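Local coordinates for protein mariner Mos1 transposase (Drosophila mauritiana, PDB 4MDA) that cuts and pastes the Mos1 transposon as a homodimer, through a catalytic domain, the part modelled here, that binds two magnesium or manganese ions, at residues 17-22 and 149-154; 31-36 and 124-129; 75-80 and 164-169. The protein carries 1 engineered substitution. All coordinates share one frame; numbering follows the deposited sequence. Where two conformers were deposited one is given.

Overall arrangement
The three contacts tie pieces of one RNase H-like catalytic domain around a single mixed sheet. Contact 2 pairs two parallel inner strands; its D36 bridges both manganese ions and D129 binds one of them. Contact 1, its centre about 11 Å from that of contact 2, brings helix 6-25 against strand 149-150 and the loop after it; E149 O lies 2.7 Å from F126 N, a probable hydrogen bond. Contact 3, about 10 Å from contact 2 between centres, seats helix 162-175 against strand 70-78, the neighbour of strand 32-41, and supplies D164. The D36 and D164 side chains lie about 3 Å apart at the manganese ion and bound ligand RLT that contacts 2 and 3 share.

Contact 1 of 3, residues 17-22 and 149-154; sequences EILLSR and EVLPHA
The guanidinium of R22 presents its NH1-NH2 edge to the carboxylate of E149 in a two-pronged, end-on salt bridge, with a hydrogen bond from each nitrogen to one oxygen. The two planes are 25° apart, and the two bonds differ. NH2 of R22 lies 2.7 Å from OE2 of E149, in the guanidinium plane and on the syn lone pair of that oxygen. NH1 of R22 meets OE1 of E149 at 2.6 Å, also on the syn side but tilted from both planes, with a more bent N-H...O angle of 143°. F28, outside both segments, makes a cation-pi contact with the same arginine. CG of R22 stands anti to the backbone N (chi1 178°), and the chain runs straight from helix 17-22 to reach an equally extended glutamate coming from the opposite direction.

Beside this salt bridge the contact is apolar. CD2 of L19 touches CD2 of L151 at 3.8 Å and lies 4.1 Å from CD of P152, which it passes in the opposite direction. L151 CD2 also approaches R22 NH1 obliquely. The chemistry thus combines two apolar contacts with one charge-matched bridge, which probably fixes the rotation of the guanidinium and joins helix 6-25 to strand 149-150, an edge strand of the sheet within this chain.

Contact 2 of 3, residues 31-36 and 124-129; sequences RIVTGD and VIFLHD. With MN (manganese (II) ion), chain B; MN (manganese (II) ion), chain C; RLT (N-(4-fluorobenzyl)-5-hydroxy-1-methyl-2-(1-methyl-1-{[(5-methyl-1,3,4-oxadiazol-2-yl)carbonyl]amino}ethyl)-6-oxo-1,6-di hydropyrimidine-4-carboxamide), chain D.
Backbone hydrogen bonds lead: I125 N donates to R31 O, V33 N to I125 O and L127 N to V33 O, stitching strands 32-36 and 125-127 together in parallel.

One side chain joins this ladder. T34 OG1, anti to the backbone N (chi1 -171°), donates to L127 O at 2.7 Å from above the carbonyl plane, while G35 N meets the same oxygen at 3.3 Å, nearly along the C=O axis. A valine here would take away the hydroxyl and would probably leave L127 O with the longer G35 bond as its remaining grip from segment 31-36.

Apolar contacts lie on both faces. I32 CG1 lies 4.2 Å from I125 CG2 on the face that also carries T34 and L127; V33 CG1 approaches F126 CD1 on the other, and V33 CG2 meets V124 CG1 at 3.9 Å.

Metal bonds join the two segments at D36 and D129. D36 bridges two manganese ions, OD1 to one (chain B) at 2.2 Å and OD2 to the other (chain C) at 2.1 Å. D129 OD2 binds the first, also at 2.2 Å, the two carboxylate planes 85° apart. Water 1 links G35 O, D36 OD1 and D129 N, and RLT OAH bridges both ions. An aspartate on the central strand and another just beyond its parallel neighbour, completed by D164, form the DDD version of the two-metal DDE/D site of RNase H-like transposases.

Contact 3 of 3, residues 75-80 and 164-169; sequences VWWDQS and DYHLFA. With MN (manganese (II) ion), chain C; RLT (N-(4-fluorobenzyl)-5-hydroxy-1-methyl-2-(1-methyl-1-{[(5-methyl-1,3,4-oxadiazol-2-yl)carbonyl]amino}ethyl)-6-oxo-1,6-di hydropyrimidine-4-carboxamide), chain D.
L167 is the bump that helix 164-169 presents to strand 75-78, and the indole of W77 is the flat wall it slides along. Its CD2 methyl sits over one face of the ring, toward the rim, 3.9 Å from the centroid of the five-membered ring, a CH-pi contact in which NE1 of W77 is the nearest atom at 3.6 Å from CD2. Further along the indole, CB of L167 rests 4.0 Å from CZ2 of W77, and leucine and tryptophan run past each other in opposite directions. The indole CG lies between the backbone N and the carbonyl carbon (chi1 58°), a rotation that carries the ring toward the helix.

The same CD2 of L167 also reaches CG1 of V75, at 4.0 Å. That valine methyl fills the notch between L167 and F168, whose CZ it meets obliquely at 3.7 Å. At the far end of the indole, CH2 of W77 comes 4.1 Å from CD2 of H166, the two side chains crossing at about a right angle. At their closest the segment axes are 11.3 Å apart, a distance these side chains span.

Polar ends find partners beyond the interface: W77 NE1 bonds to S163 OG and H166 ND1 to K208 NZ. D164, one turn before F168, binds a manganese ion through both oxygens, and its OD1 lies in plane at the edge of the F168 ring. With no hydrogen bond crossing, the segments meet through apolar and CH-pi contacts and the oblique W77-H166 approach, which seat on the sheet the very helix that carries the metal-binding carboxylate.

Contact 1 of 3, residues 17-22 and 149-154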
loop_
_atom_site.group_PDB
_atom_site.type_symbol
_atom_site.label_atom_id
_atom_site.label_comp_id
_atom_site.label_asym_id
_atom_site.label_seq_id
_atom_site.Cartn_x
_atom_site.Cartn_y
_atom_site.Cartn_z
ATOM N N GLU A 17 -7.694 -1.654 -17.174
ATOM C CA GLU A 17 -7.625 -0.963 -18.498
ATOM C C GLU A 17 -7.288 0.527 -18.389
ATOM O O GLU A 17 -6.526 1.072 -19.215
ATOM C CB GLU A 17 -8.989 -1.071 -19.222
ATOM C CG GLU A 17 -9.225 -2.461 -19.765
ATOM C CD GLU A 17 -10.620 -2.638 -20.406
ATOM O OE1 GLU A 17 -10.744 -3.527 -21.277
ATOM O OE2 GLU A 17 -11.586 -1.931 -20.035
ATOM N N ILE A 18 -7.886 1.159 -17.387
ATOM C CA ILE A 18 -7.778 2.613 -17.168
ATOM C C ILE A 18 -6.322 2.920 -16.752
ATOM O O ILE A 18 -5.638 3.796 -17.331
ATOM C CB ILE A 18 -8.748 3.125 -16.104
ATOM C CG1 ILE A 18 -10.196 3.085 -16.609
ATOM C CG2 ILE A 18 -8.407 4.552 -15.667
ATOM C CD1 ILE A 18 -11.158 3.575 -15.569
ATOM N N LEU A 19 -5.830 2.133 -15.788
ATOM C CA LEU A 19 -4.459 2.376 -15.265
ATOM C C LEU A 19 -3.432 2.109 -16.371
ATOM O O LEU A 19 -2.470 2.884 -16.614
ATOM C CB LEU A 19 -4.209 1.537 -14.031
ATOM C CG LEU A 19 -5.050 1.953 -12.838
ATOM C CD1 LEU A 19 -4.912 0.896 -11.735
ATOM C CD2 LEU A 19 -4.621 3.329 -12.368
ATOM N N LEU A 20 -3.652 1.034 -17.124
ATOM C CA LEU A 20 -2.724 0.669 -18.170
ATOM C C LEU A 20 -2.693 1.638 -19.316
ATOM O O LEU A 20 -1.614 1.979 -19.813
ATOM C CB LEU A 20 -3.125 -0.703 -18.738
ATOM C CG LEU A 20 -2.045 -1.338 -19.568
ATOM C CD1 LEU A 20 -0.758 -1.595 -18.777
ATOM C CD2 LEU A 20 -2.675 -2.658 -20.080
ATOM N N SER A 21 -3.850 2.163 -19.682
ATOM C CA SER A 21 -3.858 3.098 -20.797
ATOM C C SER A 21 -3.205 4.401 -20.365
ATOM O O SER A 21 -2.451 5.000 -21.168
ATOM C CB SER A 21 -5.236 3.293 -21.408
ATOM O OG SER A 21 -6.150 3.855 -20.514
ATOM N N ARG A 22 -3.432 4.795 -19.099
ATOM C CA ARG A 22 -2.751 5.996 -18.577
ATOM C C ARG A 22 -1.269 5.764 -18.644
ATOM O O ARG A 22 -0.503 6.634 -19.117
ATOM C CB ARG A 22 -3.162 6.308 -17.141
ATOM C CG ARG A 22 -2.403 7.540 -16.593
ATOM C CD ARG A 22 -2.952 7.866 -15.266
ATOM N NE ARG A 22 -2.172 8.930 -14.604
ATOM C CZ ARG A 22 -2.528 9.490 -13.451
ATOM N NH1 ARG A 22 -3.616 9.065 -12.826
ATOM N NH2 ARG A 22 -1.800 10.466 -12.922
ATOM N N GLU A 149 -3.512 12.572 -5.694
ATOM C CA GLU A 149 -4.381 11.861 -6.654
ATOM C C GLU A 149 -4.659 10.438 -6.124
ATOM O O GLU A 149 -3.714 9.661 -5.881
ATOM C CB GLU A 149 -3.727 11.820 -8.012
ATOM C CG GLU A 149 -4.727 11.360 -9.023
ATOM C CD GLU A 149 -4.179 11.185 -10.409
ATOM O OE1 GLU A 149 -4.983 10.678 -11.237
ATOM O OE2 GLU A 149 -2.994 11.463 -10.657
ATOM N N VAL A 150 -5.926 10.050 -5.961
ATOM C CA VAL A 150 -6.196 8.719 -5.425
ATOM C C VAL A 150 -6.525 7.803 -6.592
ATOM O O VAL A 150 -7.501 8.054 -7.337
ATOM C CB VAL A 150 -7.379 8.789 -4.410
ATOM C CG1 VAL A 150 -7.735 7.414 -3.842
ATOM C CG2 VAL A 150 -7.025 9.756 -3.284
ATOM N N LEU A 151 -5.734 6.766 -6.763
ATOM C CA LEU A 151 -5.917 5.804 -7.831
ATOM C C LEU A 151 -7.088 4.930 -7.534
ATOM O O LEU A 151 -7.335 4.597 -6.386
ATOM C CB LEU A 151 -4.660 4.922 -7.934
ATOM C CG LEU A 151 -3.460 5.492 -8.593
ATOM C CD1 LEU A 151 -2.464 4.339 -8.796
ATOM C CD2 LEU A 151 -3.712 6.166 -9.976
ATOM N N PRO A 152 -7.824 4.480 -8.594
ATOM C CA PRO A 152 -8.825 3.452 -8.357
ATOM C C PRO A 152 -8.236 2.150 -7.965
ATOM O O PRO A 152 -7.122 1.829 -8.370
ATOM C CB PRO A 152 -9.504 3.307 -9.713
ATOM C CG PRO A 152 -8.516 3.763 -10.720
ATOM C CD PRO A 152 -7.658 4.819 -10.011
ATOM N N HIS A 153 -8.962 1.439 -7.138
ATOM C CA HIS A 153 -8.587 0.091 -6.717
ATOM C C HIS A 153 -9.835 -0.774 -6.478
ATOM O O HIS A 153 -10.731 -0.384 -5.689
ATOM C CB HIS A 153 -7.778 0.166 -5.445
ATOM C CG HIS A 153 -7.126 -1.117 -5.085
ATOM N ND1 HIS A 153 -6.067 -1.621 -5.795
ATOM C CD2 HIS A 153 -7.396 -2.012 -4.125
ATOM C CE1 HIS A 153 -5.711 -2.781 -5.290
ATOM N NE2 HIS A 153 -6.501 -3.035 -4.262
ATOM N N ALA A 154 -9.849 -1.939 -7.136
ATOM C CA ALA A 154 -10.934 -2.920 -7.006
ATOM C C ALA A 154 -10.945 -3.744 -5.761
ATOM O O ALA A 154 -9.919 -4.180 -5.240
ATOM C CB ALA A 154 -10.910 -3.850 -8.233
#

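Contact 2 of 3, residues 31-36 and 124-129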
loop_
_atom_site.group_PDB
_atom_site.type_symbol
_atom_site.label_atom_id
_atom_site.label_comp_id
_atom_site.label_asym_id
_atom_site.label_seq_id
_atom_site.Cartn_x
_atom_site.Cartn_y
_atom_site.Cartn_z
ATOM N N ARG A 31 5.697 8.329 -8.988
ATOM C CA ARG A 31 4.974 9.228 -8.125
ATOM C C ARG A 31 4.016 8.491 -7.214
ATOM O O ARG A 31 3.273 9.104 -6.433
ATOM C CB ARG A 31 4.210 10.272 -8.923
ATOM C CG ARG A 31 5.089 11.230 -9.685
ATOM C CD ARG A 31 5.834 12.192 -8.787
ATOM N NE ARG A 31 7.050 12.749 -9.419
ATOM C CZ ARG A 31 8.278 12.595 -8.940
ATOM N NH1 ARG A 31 8.535 11.831 -7.860
ATOM N NH2 ARG A 31 9.256 13.165 -9.574
ATOM N N ILE A 32 4.017 7.180 -7.270
ATOM C CA ILE A 32 3.036 6.430 -6.423
ATOM C C ILE A 32 3.604 6.237 -5.000
ATOM O O ILE A 32 4.760 5.823 -4.800
ATOM C CB ILE A 32 2.789 5.018 -6.990
ATOM C CG1 ILE A 32 2.096 5.142 -8.342
ATOM C CG2 ILE A 32 2.052 4.138 -6.005
ATOM C CD1 ILE A 32 1.874 3.826 -9.078
ATOM N N VAL A 33 2.752 6.509 -4.025
ATOM C CA VAL A 33 2.940 6.171 -2.664
ATOM C C VAL A 33 1.800 5.223 -2.336
ATOM O O VAL A 33 0.651 5.497 -2.657
ATOM C CB VAL A 33 2.828 7.433 -1.783
ATOM C CG1 VAL A 33 2.812 7.120 -0.285
ATOM C CG2 VAL A 33 3.913 8.470 -2.094
ATOM N N THR A 34 2.143 4.116 -1.718
ATOM C CA THR A 34 1.135 3.077 -1.507
ATOM C C THR A 34 1.229 2.549 -0.087
ATOM O O THR A 34 2.302 2.614 0.554
ATOM C CB THR A 34 1.246 1.999 -2.601
ATOM O OG1 THR A 34 0.117 1.101 -2.518
ATOM C CG2 THR A 34 2.499 1.128 -2.436
ATOM N N GLY A 35 0.184 1.895 0.404
ATOM C CA GLY A 35 0.272 1.378 1.781
ATOM C C GLY A 35 -0.891 0.492 2.105
ATOM O O GLY A 35 -1.856 0.465 1.382
ATOM N N ASP A 36 -0.769 -0.187 3.241
ATOM C CA ASP A 36 -1.815 -1.124 3.678
ATOM C C ASP A 36 -1.467 -1.557 5.107
ATOM O O ASP A 36 -0.347 -1.340 5.580
ATOM C CB ASP A 36 -1.750 -2.338 2.773
ATOM C CG ASP A 36 -2.917 -3.241 2.891
ATOM O OD1 ASP A 36 -4.072 -2.742 3.051
ATOM O OD2 ASP A 36 -2.632 -4.469 2.712
ATOM N N VAL A 124 1.718 13.777 -5.399
ATOM C CA VAL A 124 1.622 12.402 -4.932
ATOM C C VAL A 124 0.460 11.658 -5.583
ATOM O O VAL A 124 -0.627 12.185 -5.638
ATOM C CB VAL A 124 1.417 12.332 -3.416
ATOM C CG1 VAL A 124 1.042 10.950 -2.971
ATOM C CG2 VAL A 124 2.670 12.878 -2.744
ATOM N N ILE A 125 0.704 10.435 -6.009
ATOM C CA ILE A 125 -0.360 9.543 -6.468
ATOM C C ILE A 125 -0.462 8.434 -5.397
ATOM O O ILE A 125 0.440 7.627 -5.226
ATOM C CB ILE A 125 -0.055 8.989 -7.854
ATOM C CG1 ILE A 125 0.042 10.146 -8.870
ATOM C CG2 ILE A 125 -1.013 7.936 -8.320
ATOM C CD1 ILE A 125 0.563 9.713 -10.166
ATOM N N PHE A 126 -1.642 8.311 -4.830
ATOM C CA PHE A 126 -1.827 7.495 -3.642
ATOM C C PHE A 126 -2.623 6.253 -3.987
ATOM O O PHE A 126 -3.659 6.357 -4.607
ATOM C CB PHE A 126 -2.540 8.341 -2.602
ATOM C CG PHE A 126 -2.541 7.748 -1.220
ATOM C CD1 PHE A 126 -1.384 7.453 -0.577
ATOM C CD2 PHE A 126 -3.736 7.377 -0.593
ATOM C CE1 PHE A 126 -1.352 6.977 0.711
ATOM C CE2 PHE A 126 -3.709 6.925 0.728
ATOM C CZ PHE A 126 -2.512 6.683 1.360
ATOM N N LEU A 127 -2.066 5.108 -3.617
ATOM C CA LEU A 127 -2.717 3.827 -3.903
ATOM C C LEU A 127 -2.959 3.124 -2.594
ATOM O O LEU A 127 -1.994 2.697 -1.901
ATOM C CB LEU A 127 -1.818 3.017 -4.798
ATOM C CG LEU A 127 -2.272 1.577 -5.170
ATOM C CD1 LEU A 127 -3.615 1.734 -5.817
ATOM C CD2 LEU A 127 -1.241 0.991 -6.105
ATOM N N HIS A 128 -4.229 3.038 -2.214
ATOM C CA HIS A 128 -4.644 2.258 -1.049
ATOM C C HIS A 128 -5.928 1.555 -1.356
ATOM O O HIS A 128 -6.557 1.825 -2.385
ATOM C CB HIS A 128 -4.800 3.142 0.231
ATOM C CG HIS A 128 -5.875 4.153 0.200
ATOM N ND1 HIS A 128 -6.230 4.853 1.323
ATOM C CD2 HIS A 128 -6.623 4.670 -0.809
ATOM C CE1 HIS A 128 -7.221 5.670 1.041
ATOM N NE2 HIS A 128 -7.454 5.615 -0.255
ATOM N N ASP A 129 -6.224 0.559 -0.544
ATOM C CA ASP A 129 -7.467 -0.160 -0.840
ATOM C C ASP A 129 -8.683 0.546 -0.291
ATOM O O ASP A 129 -8.623 1.594 0.398
ATOM C CB ASP A 129 -7.301 -1.643 -0.470
ATOM C CG ASP A 129 -7.124 -1.917 0.994
ATOM O OD1 ASP A 129 -7.731 -1.231 1.803
ATOM O OD2 ASP A 129 -6.409 -2.891 1.347
HETATM MN MN MN B . -5.962 -3.842 3.333
HETATM MN MN MN C . -3.446 -6.401 2.452
HETATM C CAA RLT D . -13.509 -5.676 -1.053
HETATM C CAB RLT D . -5.762 -10.339 1.584
HETATM C CAC RLT D . -8.588 -11.053 0.756
HETATM C CAD RLT D . -9.012 -10.855 3.342
HETATM O OAE RLT D . -7.987 -4.600 3.399
HETATM O OAF RLT D . -9.771 -8.463 -0.359
HETATM O OAG RLT D . -4.543 -8.321 1.984
HETATM O OAH RLT D . -5.479 -5.820 2.611
HETATM F FAI RLT D . -14.199 -3.130 -0.263
HETATM C CAJ RLT D . -12.067 -3.208 0.727
HETATM C CAK RLT D . -13.877 -4.358 1.765
HETATM C CAL RLT D . -11.230 -3.620 1.763
HETATM C CAM RLT D . -13.050 -4.794 2.784
HETATM C CAN RLT D . -10.786 -4.881 3.875
HETATM N NAO RLT D . -13.859 -7.323 1.011
HETATM N NAP RLT D . -12.928 -8.249 1.518
HETATM N NAQ RLT D . -8.590 -7.879 2.452
HETATM N NAR RLT D . -9.859 -5.916 3.330
HETATM N NAS RLT D . -10.248 -9.489 1.732
HETATM O OAT RLT D . -12.011 -7.167 -0.270
HETATM C CAU RLT D . -8.566 -5.625 3.124
HETATM C CAV RLT D . -10.501 -8.714 0.641
HETATM C CAW RLT D . -13.239 -6.710 -0.022
HETATM C CAX RLT D . -13.407 -3.548 0.745
HETATM C CAY RLT D . -11.707 -4.422 2.795
HETATM C CAZ RLT D . -6.387 -6.789 2.488
HETATM C CBA RLT D . -11.842 -8.088 0.707
HETATM C CBB RLT D . -7.822 -6.773 2.703
HETATM C CBC RLT D . -8.097 -9.105 2.102
HETATM C CBD RLT D . -5.813 -8.090 2.118
HETATM N NBE RLT D . -6.656 -9.175 1.967
HETATM C CBF RLT D . -9.147 -10.330 1.952
HETATM O O HOH W 1 -4.532 -0.277 1.763
HETATM O O HOH W 2 -6.840 -2.109 4.264
HETATM O O HOH W 3 -5.389 -4.547 5.340
HETATM O O HOH W 4 -2.838 -6.968 4.434
#

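Contact 3 of 3, residues 75-80 and 164-169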
loop_
_atom_site.group_PDB
_atom_site.type_symbol
_atom_site.label_atom_id
_atom_site.label_comp_id
_atom_site.label_asym_id
_atom_site.label_seq_id
_atom_site.Cartn_x
_atom_site.Cartn_y
_atom_site.Cartn_z
ATOM N N VAL A 75 1.646 0.644 7.013
ATOM C CA VAL A 75 2.919 1.054 6.431
ATOM C C VAL A 75 2.671 1.683 5.083
ATOM O O VAL A 75 1.795 1.213 4.306
ATOM C CB VAL A 75 3.946 -0.128 6.281
ATOM C CG1 VAL A 75 3.306 -1.314 5.496
ATOM C CG2 VAL A 75 5.282 0.287 5.705
ATOM N N TRP A 76 3.477 2.664 4.739
ATOM C CA TRP A 76 3.401 3.329 3.432
ATOM C C TRP A 76 4.756 3.447 2.825
ATOM O O TRP A 76 5.742 3.708 3.533
ATOM C CB TRP A 76 2.776 4.733 3.500
ATOM C CG TRP A 76 1.386 4.725 4.068
ATOM C CD1 TRP A 76 0.224 4.610 3.368
ATOM C CD2 TRP A 76 1.015 4.678 5.451
ATOM N NE1 TRP A 76 -0.853 4.575 4.215
ATOM C CE2 TRP A 76 -0.395 4.635 5.504
ATOM C CE3 TRP A 76 1.746 4.663 6.679
ATOM C CZ2 TRP A 76 -1.104 4.553 6.722
ATOM C CZ3 TRP A 76 1.021 4.628 7.866
ATOM C CH2 TRP A 76 -0.366 4.573 7.877
ATOM N N TRP A 77 4.832 3.324 1.510
ATOM C CA TRP A 77 6.137 3.209 0.862
ATOM C C TRP A 77 6.070 3.586 -0.569
ATOM O O TRP A 77 4.975 3.684 -1.144
ATOM C CB TRP A 77 6.700 1.789 1.017
ATOM C CG TRP A 77 5.844 0.668 0.461
ATOM C CD1 TRP A 77 4.708 0.217 0.992
ATOM C CD2 TRP A 77 6.115 -0.156 -0.697
ATOM N NE1 TRP A 77 4.234 -0.852 0.267
ATOM C CE2 TRP A 77 5.086 -1.085 -0.788
ATOM C CE3 TRP A 77 7.129 -0.163 -1.667
ATOM C CZ2 TRP A 77 5.007 -2.027 -1.850
ATOM C CZ3 TRP A 77 7.100 -1.134 -2.654
ATOM C CH2 TRP A 77 6.052 -2.062 -2.716
ATOM N N ASP A 78 7.216 3.808 -1.179
ATOM C CA ASP A 78 7.305 4.089 -2.601
ATOM C C ASP A 78 8.510 3.367 -3.178
ATOM O O ASP A 78 9.090 2.435 -2.573
ATOM C CB ASP A 78 7.304 5.576 -2.936
ATOM C CG ASP A 78 8.586 6.284 -2.456
ATOM O OD1 ASP A 78 9.508 5.603 -1.933
ATOM O OD2 ASP A 78 8.712 7.515 -2.747
ATOM N N GLN A 79 8.893 3.698 -4.422
ATOM C CA GLN A 79 9.918 2.937 -5.068
ATOM C C GLN A 79 11.311 3.098 -4.424
ATOM O O GLN A 79 12.215 2.351 -4.810
ATOM C CB GLN A 79 10.035 3.349 -6.539
ATOM C CG GLN A 79 10.483 4.768 -6.748
ATOM C CD GLN A 79 10.745 5.029 -8.210
ATOM O OE1 GLN A 79 9.914 4.711 -9.060
ATOM N NE2 GLN A 79 11.864 5.626 -8.501
ATOM N N SER A 80 11.424 4.038 -3.491
ATOM C CA SER A 80 12.693 4.294 -2.790
ATOM C C SER A 80 12.774 3.688 -1.420
ATOM O O SER A 80 13.836 3.792 -0.770
ATOM C CB SER A 80 12.903 5.815 -2.704
ATOM O OG SER A 80 13.059 6.367 -4.029
ATOM N N ASP A 164 0.601 -5.950 -0.797
ATOM C CA ASP A 164 0.217 -7.353 -0.641
ATOM C C ASP A 164 1.074 -8.258 -1.514
ATOM O O ASP A 164 1.702 -9.199 -0.977
ATOM C CB ASP A 164 -1.285 -7.509 -0.870
ATOM C CG ASP A 164 -2.110 -6.962 0.286
ATOM O OD1 ASP A 164 -1.769 -7.266 1.458
ATOM O OD2 ASP A 164 -3.110 -6.232 0.064
ATOM N N TYR A 165 1.186 -7.995 -2.780
ATOM C CA TYR A 165 1.860 -8.997 -3.662
ATOM C C TYR A 165 3.347 -8.909 -3.575
ATOM O O TYR A 165 4.018 -9.868 -3.901
ATOM C CB TYR A 165 1.376 -8.841 -5.107
ATOM C CG TYR A 165 1.836 -7.593 -5.866
ATOM C CD1 TYR A 165 3.151 -7.369 -6.197
ATOM C CD2 TYR A 165 0.910 -6.625 -6.257
ATOM C CE1 TYR A 165 3.539 -6.242 -6.880
ATOM C CE2 TYR A 165 1.295 -5.505 -6.942
ATOM C CZ TYR A 165 2.597 -5.316 -7.305
ATOM O OH TYR A 165 3.026 -4.217 -7.984
ATOM N N HIS A 166 3.876 -7.820 -3.046
ATOM C CA HIS A 166 5.328 -7.624 -2.972
ATOM C C HIS A 166 5.850 -7.535 -1.526
ATOM O O HIS A 166 6.626 -8.399 -1.051
ATOM C CB HIS A 166 5.760 -6.447 -3.828
ATOM C CG HIS A 166 7.212 -6.339 -3.979
ATOM N ND1 HIS A 166 7.928 -7.141 -4.839
ATOM C CD2 HIS A 166 8.116 -5.592 -3.322
ATOM C CE1 HIS A 166 9.208 -6.824 -4.763
ATOM N NE2 HIS A 166 9.346 -5.922 -3.818
ATOM N N LEU A 167 5.410 -6.500 -0.818
ATOM C CA LEU A 167 5.987 -6.215 0.510
ATOM C C LEU A 167 5.654 -7.243 1.557
ATOM O O LEU A 167 6.519 -7.870 2.163
ATOM C CB LEU A 167 5.585 -4.804 0.993
ATOM C CG LEU A 167 6.268 -4.348 2.291
ATOM C CD1 LEU A 167 7.726 -4.197 2.099
ATOM C CD2 LEU A 167 5.601 -3.038 2.750
ATOM N N PHE A 168 4.377 -7.467 1.760
ATOM C CA PHE A 168 3.895 -8.426 2.767
ATOM C C PHE A 168 4.109 -9.876 2.339
ATOM O O PHE A 168 4.241 -10.704 3.182
ATOM C CB PHE A 168 2.433 -8.237 3.105
ATOM C CG PHE A 168 2.065 -6.884 3.716
ATOM C CD1 PHE A 168 2.969 -6.182 4.525
ATOM C CD2 PHE A 168 0.777 -6.357 3.588
ATOM C CE1 PHE A 168 2.626 -4.941 5.065
ATOM C CE2 PHE A 168 0.429 -5.131 4.174
ATOM C CZ PHE A 168 1.369 -4.432 4.956
ATOM N N ALA A 169 4.107 -10.175 1.037
ATOM C CA ALA A 169 4.451 -11.510 0.522
ATOM C C ALA A 169 5.892 -11.861 1.012
ATOM O O ALA A 169 6.123 -12.912 1.643
ATOM C CB ALA A 169 4.371 -11.518 -1.000
HETATM MN MN MN C . -3.446 -6.401 2.452
HETATM C CAA RLT D . -13.509 -5.676 -1.053
HETATM C CAB RLT D . -5.762 -10.339 1.584
HETATM C CAC RLT D . -8.588 -11.053 0.756
HETATM C CAD RLT D . -9.012 -10.855 3.342
HETATM O OAE RLT D . -7.987 -4.600 3.399
HETATM O OAF RLT D . -9.771 -8.463 -0.359
HETATM O OAG RLT D . -4.543 -8.321 1.984
HETATM O OAH RLT D . -5.479 -5.820 2.611
HETATM F FAI RLT D . -14.199 -3.130 -0.263
HETATM C CAJ RLT D . -12.067 -3.208 0.727
HETATM C CAK RLT D . -13.877 -4.358 1.765
HETATM C CAL RLT D . -11.230 -3.620 1.763
HETATM C CAM RLT D . -13.050 -4.794 2.784
HETATM C CAN RLT D . -10.786 -4.881 3.875
HETATM N NAO RLT D . -13.859 -7.323 1.011
HETATM N NAP RLT D . -12.928 -8.249 1.518
HETATM N NAQ RLT D . -8.590 -7.879 2.452
HETATM N NAR RLT D . -9.859 -5.916 3.330
HETATM N NAS RLT D . -10.248 -9.489 1.732
HETATM O OAT RLT D . -12.011 -7.167 -0.270
HETATM C CAU RLT D . -8.566 -5.625 3.124
HETATM C CAV RLT D . -10.501 -8.714 0.641
HETATM C CAW RLT D . -13.239 -6.710 -0.022
HETATM C CAX RLT D . -13.407 -3.548 0.745
HETATM C CAY RLT D . -11.707 -4.422 2.795
HETATM C CAZ RLT D . -6.387 -6.789 2.488
HETATM C CBA RLT D . -11.842 -8.088 0.707
HETATM C CBB RLT D . -7.822 -6.773 2.703
HETATM C CBC RLT D . -8.097 -9.105 2.102
HETATM C CBD RLT D . -5.813 -8.090 2.118
HETATM N NBE RLT D . -6.656 -9.175 1.967
HETATM C CBF RLT D . -9.147 -10.330 1.952
HETATM O O HOH W 4 -2.838 -6.968 4.434
#